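Long-range contacts in FKBP-type peptidyl-prolyl cis-trans isomerase FkpA (Escherichia coli, PDB 1Q6H), which accelerates protein folding by catalysing the cis-trans isomerization of peptidyl-proline bonds, and also acts as a folding chaperone: residues Ser139-Val144 with Ser167-Gly172; Val143-Gly148 with Asn158-Gly163; Glu43-Lys48 with Ala82-Ser87. One frame throughout, in Å; residues are numbered along the deposited sequence.

Interaction 1: Ser139-Val144 with Ser167-Gly172; sequences SDTVVV and SFRLDG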
loop_
_atom_site.group_PDB
_atom_site.type_symbol
_atom_site.label_atom_id
_atom_site.label_comp_id
_atom_site.label_asym_id
_atom_site.label_seq_id
_atom_site.Cartn_x
_atom_site.Cartn_y
_atom_site.Cartn_z
ATOM N N SER A 139 -43.119 7.470 -4.338
ATOM C CA SER A 139 -42.701 6.307 -5.111
ATOM C C SER A 139 -42.516 6.586 -6.615
ATOM O O SER A 139 -42.150 5.667 -7.380
ATOM C CB SER A 139 -43.706 5.192 -4.919
ATOM O OG SER A 139 -44.933 5.607 -5.466
ATOM N N ASP A 140 -42.731 7.834 -7.043
ATOM C CA ASP A 140 -42.592 8.163 -8.458
ATOM C C ASP A 140 -41.159 8.203 -8.926
ATOM O O ASP A 140 -40.243 8.463 -8.139
ATOM C CB ASP A 140 -43.134 9.555 -8.772
ATOM C CG ASP A 140 -44.637 9.662 -8.620
ATOM O OD1 ASP A 140 -45.339 8.618 -8.684
ATOM O OD2 ASP A 140 -45.171 10.773 -8.421
ATOM N N THR A 141 -40.994 8.020 -10.232
ATOM C CA THR A 141 -39.730 8.243 -10.882
ATOM C C THR A 141 -39.738 9.651 -11.461
ATOM O O THR A 141 -40.711 10.067 -12.091
ATOM C CB THR A 141 -39.514 7.224 -12.004
ATOM O OG1 THR A 141 -39.494 5.896 -11.462
ATOM C CG2 THR A 141 -38.154 7.403 -12.589
ATOM N N VAL A 142 -38.662 10.387 -11.244
ATOM C CA VAL A 142 -38.536 11.712 -11.806
ATOM C C VAL A 142 -37.354 11.738 -12.757
ATOM O O VAL A 142 -36.370 11.010 -12.567
ATOM C CB VAL A 142 -38.339 12.832 -10.715
ATOM C CG1 VAL A 142 -39.608 13.055 -9.861
ATOM C CG2 VAL A 142 -37.162 12.542 -9.826
ATOM N N VAL A 143 -37.467 12.600 -13.772
ATOM C CA VAL A 143 -36.443 12.812 -14.767
ATOM C C VAL A 143 -36.125 14.303 -14.753
ATOM O O VAL A 143 -37.009 15.165 -14.966
ATOM C CB VAL A 143 -36.919 12.380 -16.160
ATOM C CG1 VAL A 143 -35.795 12.501 -17.176
ATOM C CG2 VAL A 143 -37.460 10.921 -16.139
ATOM N N VAL A 144 -34.873 14.617 -14.488
ATOM C CA VAL A 144 -34.457 15.986 -14.333
ATOM C C VAL A 144 -33.148 16.334 -15.013
ATOM O O VAL A 144 -32.279 15.508 -15.183
ATOM C CB VAL A 144 -34.231 16.346 -12.848
ATOM C CG1 VAL A 144 -35.513 16.261 -12.038
ATOM C CG2 VAL A 144 -33.170 15.437 -12.226
ATOM N N SER A 167 -32.455 10.164 -14.133
ATOM C CA SER A 167 -33.704 9.564 -13.718
ATOM C C SER A 167 -33.543 8.853 -12.371
ATOM O O SER A 167 -32.595 8.084 -12.198
ATOM C CB SER A 167 -34.167 8.589 -14.791
ATOM O OG SER A 167 -35.171 7.745 -14.281
ATOM N N PHE A 168 -34.443 9.131 -11.420
ATOM C CA PHE A 168 -34.432 8.456 -10.119
ATOM C C PHE A 168 -35.770 8.434 -9.389
ATOM O O PHE A 168 -36.657 9.221 -9.685
ATOM C CB PHE A 168 -33.426 9.104 -9.196
ATOM C CG PHE A 168 -33.623 10.574 -9.011
ATOM C CD1 PHE A 168 -34.454 11.057 -8.008
ATOM C CD2 PHE A 168 -32.957 11.475 -9.811
ATOM C CE1 PHE A 168 -34.617 12.412 -7.810
ATOM C CE2 PHE A 168 -33.117 12.840 -9.624
ATOM C CZ PHE A 168 -33.955 13.303 -8.622
ATOM N N ARG A 169 -35.894 7.517 -8.438
ATOM C CA ARG A 169 -37.086 7.436 -7.602
ATOM C C ARG A 169 -37.005 8.604 -6.611
ATOM O O ARG A 169 -35.958 8.890 -6.017
ATOM C CB ARG A 169 -37.191 6.074 -6.914
ATOM C CG ARG A 169 -37.205 4.890 -7.916
ATOM C CD ARG A 169 -37.288 3.497 -7.280
ATOM N NE ARG A 169 -36.116 3.180 -6.462
ATOM C CZ ARG A 169 -34.994 2.655 -6.917
ATOM N NH1 ARG A 169 -34.847 2.364 -8.204
ATOM N NH2 ARG A 169 -34.009 2.382 -6.082
ATOM N N LEU A 170 -38.101 9.322 -6.500
ATOM C CA LEU A 170 -38.128 10.558 -5.715
ATOM C C LEU A 170 -37.632 10.390 -4.293
ATOM O O LEU A 170 -36.932 11.240 -3.783
ATOM C CB LEU A 170 -39.555 11.127 -5.702
ATOM C CG LEU A 170 -39.710 12.486 -5.023
ATOM C CD1 LEU A 170 -38.839 13.536 -5.681
ATOM C CD2 LEU A 170 -41.181 12.893 -5.057
ATOM N N ASP A 171 -37.962 9.284 -3.646
ATOM C CA ASP A 171 -37.498 9.118 -2.288
ATOM C C ASP A 171 -36.268 8.212 -2.181
ATOM O O ASP A 171 -35.998 7.657 -1.122
ATOM C CB ASP A 171 -38.642 8.679 -1.359
ATOM C CG ASP A 171 -39.206 7.352 -1.732
ATOM O OD1 ASP A 171 -38.656 6.721 -2.640
ATOM O OD2 ASP A 171 -40.197 6.855 -1.176
ATOM N N GLY A 172 -35.490 8.126 -3.263
ATOM C CA GLY A 172 -34.278 7.336 -3.272
ATOM C C GLY A 172 -33.033 8.208 -3.289
ATOM O O GLY A 172 -31.923 7.705 -3.528
#
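Val-142 and Phe-168 form the hydrogen-bonded pair of two antiparallel strands in the FKBP-fold sheet, an example of how differently the two faces of one sheet can pack. Val-142 N reaches Phe-168 O at 2.8 Å, and Phe-168 N returns a bond of 2.9 Å to Val-142 O. On their face packing is tight: Val-142 CG2 sits over the phenyl ring, offset toward its rim and 3.2 Å from Phe-168 CE1. A chi1 of 55° places Phe-168 CG between its backbone N and carbonyl carbon, bringing the ring toward the opposing strand, where its CE2 meets Val-144 CG2 at 3.7 Å. Trp-177 meets this ring steeply; such aromatics line the proline pocket of FKBPs, and probably do so here. With an alanine at Phe-168, Val-142 CG2 and Val-144 CG2 would probably face a gap and Trp-177 would lose one of its aromatic neighbours. The face of Thr-141, Val-143, Ser-167 and Arg-169 is looser and partly open to solvent: Thr-141 CG2 touches Ser-167 OG at 3.4 Å, and the exposed Arg-169 leads its charged end away. Past the Thr-141 and Arg-169 pair, Leu-170 N bonds to Asp-140 O at 2.8 Å, 168° at the hydrogen.

Interaction 2: Val143-Gly148 with Asn158-Gly163; sequences VVNYKG and NSYTRG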
loop_
_atom_site.group_PDB
_atom_site.type_symbol
_atom_site.label_atom_id
_atom_site.label_comp_id
_atom_site.label_asym_id
_atom_site.label_seq_id
_atom_site.Cartn_x
_atom_site.Cartn_y
_atom_site.Cartn_z
ATOM N N VAL A 143 -37.467 12.600 -13.772
ATOM C CA VAL A 143 -36.443 12.812 -14.767
ATOM C C VAL A 143 -36.125 14.303 -14.753
ATOM O O VAL A 143 -37.009 15.165 -14.966
ATOM C CB VAL A 143 -36.919 12.380 -16.160
ATOM C CG1 VAL A 143 -35.795 12.501 -17.176
ATOM C CG2 VAL A 143 -37.460 10.921 -16.139
ATOM N N VAL A 144 -34.873 14.617 -14.488
ATOM C CA VAL A 144 -34.457 15.986 -14.333
ATOM C C VAL A 144 -33.148 16.334 -15.013
ATOM O O VAL A 144 -32.279 15.508 -15.183
ATOM C CB VAL A 144 -34.231 16.346 -12.848
ATOM C CG1 VAL A 144 -35.513 16.261 -12.038
ATOM C CG2 VAL A 144 -33.170 15.437 -12.226
ATOM N N ASN A 145 -33.028 17.602 -15.366
ATOM C CA ASN A 145 -31.765 18.158 -15.716
ATOM C C ASN A 145 -31.423 19.047 -14.517
ATOM O O ASN A 145 -32.306 19.658 -13.897
ATOM C CB ASN A 145 -31.852 18.975 -17.000
ATOM C CG ASN A 145 -31.824 18.120 -18.232
ATOM O OD1 ASN A 145 -31.082 17.141 -18.312
ATOM N ND2 ASN A 145 -32.615 18.492 -19.213
ATOM N N TYR A 146 -30.154 19.112 -14.162
ATOM C CA TYR A 146 -29.785 19.965 -13.064
ATOM C C TYR A 146 -28.349 20.314 -13.096
ATOM O O TYR A 146 -27.549 19.638 -13.724
ATOM C CB TYR A 146 -30.044 19.274 -11.733
ATOM C CG TYR A 146 -29.204 18.052 -11.552
ATOM C CD1 TYR A 146 -29.628 16.838 -12.030
ATOM C CD2 TYR A 146 -27.976 18.117 -10.908
ATOM C CE1 TYR A 146 -28.856 15.713 -11.887
ATOM C CE2 TYR A 146 -27.214 17.014 -10.745
ATOM C CZ TYR A 146 -27.650 15.804 -11.241
ATOM O OH TYR A 146 -26.865 14.688 -11.113
ATOM N N LYS A 147 -28.042 21.381 -12.374
ATOM C CA LYS A 147 -26.678 21.773 -12.112
ATOM C C LYS A 147 -26.535 21.972 -10.597
ATOM O O LYS A 147 -27.390 22.620 -9.957
ATOM C CB LYS A 147 -26.363 23.032 -12.876
ATOM C CG LYS A 147 -25.074 23.631 -12.513
ATOM C CD LYS A 147 -24.786 24.822 -13.383
ATOM C CE LYS A 147 -25.209 26.116 -12.747
ATOM N NZ LYS A 147 -24.327 27.204 -13.320
ATOM N N GLY A 148 -25.472 21.402 -10.032
ATOM C CA GLY A 148 -25.208 21.488 -8.599
ATOM C C GLY A 148 -23.918 22.228 -8.268
ATOM O O GLY A 148 -22.842 21.845 -8.755
ATOM N N ASN A 158 -23.373 18.226 -12.869
ATOM C CA ASN A 158 -24.047 18.943 -13.968
ATOM C C ASN A 158 -24.523 17.937 -15.008
ATOM O O ASN A 158 -23.755 17.505 -15.868
ATOM C CB ASN A 158 -23.074 19.942 -14.600
ATOM C CG ASN A 158 -23.704 20.799 -15.697
ATOM O OD1 ASN A 158 -24.710 20.439 -16.304
ATOM N ND2 ASN A 158 -23.061 21.949 -15.978
ATOM N N SER A 159 -25.795 17.564 -14.931
ATOM C CA SER A 159 -26.336 16.531 -15.819
ATOM C C SER A 159 -26.220 16.844 -17.308
ATOM O O SER A 159 -26.064 15.936 -18.139
ATOM C CB SER A 159 -27.803 16.295 -15.471
ATOM O OG SER A 159 -28.600 17.420 -15.833
ATOM N N TYR A 160 -26.317 18.129 -17.642
ATOM C CA TYR A 160 -26.343 18.587 -19.021
ATOM C C TYR A 160 -25.095 18.105 -19.706
ATOM O O TYR A 160 -25.104 17.692 -20.876
ATOM C CB TYR A 160 -26.409 20.134 -19.084
ATOM C CG TYR A 160 -27.662 20.763 -18.475
ATOM C CD1 TYR A 160 -28.812 20.910 -19.230
ATOM C CD2 TYR A 160 -27.690 21.210 -17.146
ATOM C CE1 TYR A 160 -29.958 21.467 -18.698
ATOM C CE2 TYR A 160 -28.835 21.766 -16.597
ATOM C CZ TYR A 160 -29.966 21.897 -17.388
ATOM O OH TYR A 160 -31.134 22.447 -16.902
ATOM N N THR A 161 -24.004 18.122 -18.960
ATOM C CA THR A 161 -22.743 17.715 -19.536
ATOM C C THR A 161 -22.734 16.238 -19.854
ATOM O O THR A 161 -21.873 15.792 -20.623
ATOM C CB THR A 161 -21.584 18.002 -18.599
ATOM O OG1 THR A 161 -21.707 17.187 -17.438
ATOM C CG2 THR A 161 -21.596 19.446 -18.108
ATOM N N ARG A 162 -23.652 15.472 -19.277
ATOM C CA ARG A 162 -23.664 14.031 -19.556
ATOM C C ARG A 162 -24.511 13.756 -20.791
ATOM O O ARG A 162 -24.555 12.635 -21.310
ATOM C CB ARG A 162 -24.147 13.240 -18.344
ATOM C CG ARG A 162 -23.139 13.149 -17.227
ATOM C CD ARG A 162 -23.579 12.249 -16.079
ATOM N NE ARG A 162 -24.784 12.745 -15.421
ATOM C CZ ARG A 162 -24.812 13.438 -14.297
ATOM N NH1 ARG A 162 -23.692 13.731 -13.644
ATOM N NH2 ARG A 162 -25.979 13.845 -13.817
ATOM N N GLY A 163 -25.158 14.803 -21.288
ATOM C CA GLY A 163 -25.947 14.700 -22.499
ATOM C C GLY A 163 -27.309 14.071 -22.297
ATOM O O GLY A 163 -28.050 13.865 -23.261
#
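Tyr-146 grips Ser-159 through its backbone and Arg-162 through its hydroxyl, illustrating how one strand residue can anchor a loop at two depths. At the backbone, Tyr-146 N donates to Ser-159 OG (2.8 Å), while Ser-159 N donates to Tyr-146 O (3.0 Å), so the serine hydroxyl takes the place that a backbone carbonyl would hold in continued strand pairing. The side chain starts the other way. Its CB points from the loop, but chi1 of 64° sets CG between the backbone N and the carbonyl carbon, and the ring swings back. Along the near side of the ring, CD1 and then CE1 pass Ser-159 CB, which lies over one ring face at 3.8 Å from CE1. CZ comes next, with Arg-162 NH2 3.6 Å away, and at the tip OH accepts a bond from that same NH2 at 3.0 Å. The hydroxyl lies close to the guanidinium plane, which is itself turned 49° from the ring.

This tyrosine belongs to the long strand 141-150 of the FKBP sheet. Its OH also bonds to Asp-157 OD2, while Asp-157 OD1 pairs with Arg-162 NH1 in a salt bridge; Trp-177 meets the ring edge-to-face. Such a tyrosine, aspartate and arginine cluster is familiar beside the proline pocket of FKBPs, and a similar placement is probable here. With two polar partners, the hydroxyl of this buried tyrosine probably fixes the position of the ring. Farther out, the Tyr-160 ring crosses Asn-145 at about a right angle, its CZ 3.5 Å from Asn-145 CB. Where the loop leaves its own strand, Asn-158 CA makes a CA-H...O contact of 3.6 Å with Tyr-146 O.

Interaction 3: Glu43-Lys48 with Ala82-Ser87; sequences EKLGIK and ARVKSS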
loop_
_atom_site.group_PDB
_atom_site.type_symbol
_atom_site.label_atom_id
_atom_site.label_comp_id
_atom_site.label_asym_id
_atom_site.label_seq_id
_atom_site.Cartn_x
_atom_site.Cartn_y
_atom_site.Cartn_z
ATOM N N GLU A 43 0.932 19.412 4.583
ATOM C CA GLU A 43 0.785 20.869 4.699
ATOM C C GLU A 43 -0.686 21.242 4.774
ATOM O O GLU A 43 -1.063 22.124 5.541
ATOM C CB GLU A 43 1.495 21.576 3.544
ATOM C CG GLU A 43 1.544 23.103 3.605
ATOM C CD GLU A 43 2.072 23.744 2.316
ATOM O OE1 GLU A 43 2.405 23.002 1.340
ATOM O OE2 GLU A 43 2.157 25.005 2.265
ATOM N N LYS A 44 -1.524 20.556 4.010
ATOM C CA LYS A 44 -2.945 20.870 3.998
ATOM C C LYS A 44 -3.593 20.590 5.342
ATOM O O LYS A 44 -4.713 21.032 5.605
ATOM C CB LYS A 44 -3.672 20.079 2.908
ATOM C CG LYS A 44 -3.308 20.476 1.488
ATOM C CD LYS A 44 -3.699 19.366 0.497
ATOM C CE LYS A 44 -3.824 19.880 -0.935
ATOM N NZ LYS A 44 -4.266 18.813 -1.888
ATOM N N LEU A 45 -2.891 19.852 6.191
ATOM C CA LEU A 45 -3.406 19.524 7.503
ATOM C C LEU A 45 -2.738 20.329 8.619
ATOM O O LEU A 45 -2.936 20.031 9.786
ATOM C CB LEU A 45 -3.227 18.036 7.751
ATOM C CG LEU A 45 -3.722 17.125 6.635
ATOM C CD1 LEU A 45 -3.335 15.645 6.869
ATOM C CD2 LEU A 45 -5.221 17.290 6.475
ATOM N N GLY A 46 -1.962 21.349 8.282
ATOM C CA GLY A 46 -1.248 22.096 9.305
ATOM C C GLY A 46 0.121 21.544 9.717
ATOM O O GLY A 46 0.763 22.111 10.617
ATOM N N ILE A 47 0.580 20.456 9.078
ATOM C CA ILE A 47 1.874 19.848 9.382
ATOM C C ILE A 47 2.972 20.235 8.385
ATOM O O ILE A 47 2.941 19.860 7.206
ATOM C CB ILE A 47 1.743 18.310 9.417
ATOM C CG1 ILE A 47 0.786 17.881 10.536
ATOM C CG2 ILE A 47 3.116 17.680 9.639
ATOM C CD1 ILE A 47 0.238 16.479 10.432
ATOM N N LYS A 48 3.955 20.976 8.861
ATOM C CA LYS A 48 4.997 21.484 8.000
ATOM C C LYS A 48 6.320 20.985 8.553
ATOM O O LYS A 48 6.915 21.616 9.424
ATOM C CB LYS A 48 4.944 23.024 7.940
ATOM C CG LYS A 48 3.755 23.586 7.148
ATOM C CD LYS A 48 3.720 25.135 7.115
ATOM C CE LYS A 48 2.992 25.622 5.890
ATOM N NZ LYS A 48 2.663 27.067 5.911
ATOM N N ALA A 82 0.055 8.775 13.640
ATOM C CA ALA A 82 -1.050 9.124 14.536
ATOM C C ALA A 82 -1.254 10.640 14.575
ATOM O O ALA A 82 -2.384 11.136 14.636
ATOM C CB ALA A 82 -0.773 8.583 15.917
ATOM N N ARG A 83 -0.166 11.395 14.513
ATOM C CA ARG A 83 -0.289 12.846 14.471
ATOM C C ARG A 83 -1.034 13.246 13.214
ATOM O O ARG A 83 -1.966 14.098 13.228
ATOM C CB ARG A 83 1.082 13.492 14.455
ATOM C CG ARG A 83 1.077 14.980 14.275
ATOM C CD ARG A 83 2.469 15.573 14.296
ATOM N NE ARG A 83 2.447 16.989 14.010
ATOM C CZ ARG A 83 3.507 17.711 13.682
ATOM N NH1 ARG A 83 4.700 17.151 13.578
ATOM N NH2 ARG A 83 3.372 19.001 13.429
ATOM N N VAL A 84 -0.639 12.615 12.116
ATOM C CA VAL A 84 -1.235 12.931 10.836
ATOM C C VAL A 84 -2.744 12.677 10.858
ATOM O O VAL A 84 -3.527 13.526 10.436
ATOM C CB VAL A 84 -0.584 12.164 9.681
ATOM C CG1 VAL A 84 -1.433 12.306 8.422
ATOM C CG2 VAL A 84 0.804 12.690 9.421
ATOM N N LYS A 85 -3.149 11.525 11.353
ATOM C CA LYS A 85 -4.558 11.193 11.397
ATOM C C LYS A 85 -5.319 12.091 12.352
ATOM O O LYS A 85 -6.503 12.360 12.159
ATOM C CB LYS A 85 -4.728 9.763 11.859
ATOM C CG LYS A 85 -4.356 8.718 10.817
ATOM C CD LYS A 85 -4.485 7.331 11.366
ATOM C CE LYS A 85 -4.190 6.296 10.307
ATOM N NZ LYS A 85 -3.431 5.161 10.881
ATOM N N SER A 86 -4.645 12.511 13.413
ATOM C CA SER A 86 -5.263 13.388 14.400
ATOM C C SER A 86 -5.486 14.734 13.746
ATOM O O SER A 86 -6.535 15.368 13.896
ATOM C CB SER A 86 -4.361 13.523 15.640
ATOM O OG SER A 86 -4.881 14.485 16.551
ATOM N N SER A 87 -4.490 15.184 13.009
ATOM C CA SER A 87 -4.599 16.451 12.313
ATOM C C SER A 87 -5.661 16.412 11.201
ATOM O O SER A 87 -6.345 17.408 10.952
ATOM C CB SER A 87 -3.233 16.862 11.752
ATOM O OG SER A 87 -2.297 17.081 12.790
HETATM O O HOH W 1 -5.370 20.043 11.206
HETATM O O HOH W 2 -1.803 19.838 12.424
HETATM O O HOH W 3 1.147 20.735 13.035
#
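The Schellman motif that ends helix 19-43 presents Leu-45 and Ile-47 to one side of the long helix 70-112, a worked case of a helix terminus docking on a neighbouring helix. Gly-46, with phi at 87°, is the C-prime residue; a side chain there would be jammed against the preceding carbonyl. Ile-47 enters most deeply: its CD1 lies 3.5 Å from Ser-87 OG and 4.0 Å from Val-84 CG2. With chi1 at -63°, CG1 lies anti to the carbonyl carbon and sends CD1 toward Ser-87, while CG2 rests over the centre of the Arg-83 guanidinium, 4.0 Å above its plane. The Leu-45 side chain crosses that of Val-84 at about a right angle, Leu-45 CD1 lying 4.1 Å from Val-84 CG1. Leu-45 O accepts from two waters, one also bonded to Ser-87 O, the other linked to Ser-87 OG. A third water takes a bond from Arg-83 NH2 and donates to Gly-46 O. Arg-83 NH1 forms salt bridges with Asp-19 and Asp-20 of the second subunit. The direct contacts are thus van der Waals ones, with polar links carried by water, and the isoleucine probably helps orient the guanidinium for its partners across the dimer.

Overall arrangement
From the N terminus, interaction 3 comes first: it closes a largely helical excursion, helix 51-62 included, and ties the end of helix 19-43 to helix 70-112 in the amino-terminal domain. That long helix then leads toward the isomerase domain, where the other two contacts start from the same strand, 141-150. Interaction 2 closes the shorter loop through strand 155-158, and it nests inside interaction 1, whose loop runs on to strand 166-169; the two share Val-143 and Val-144. Interaction 3 stands apart, its centre about 41 Å from that of interaction 1 and 37 Å from that of interaction 2, on the opposite side of the chain's centre.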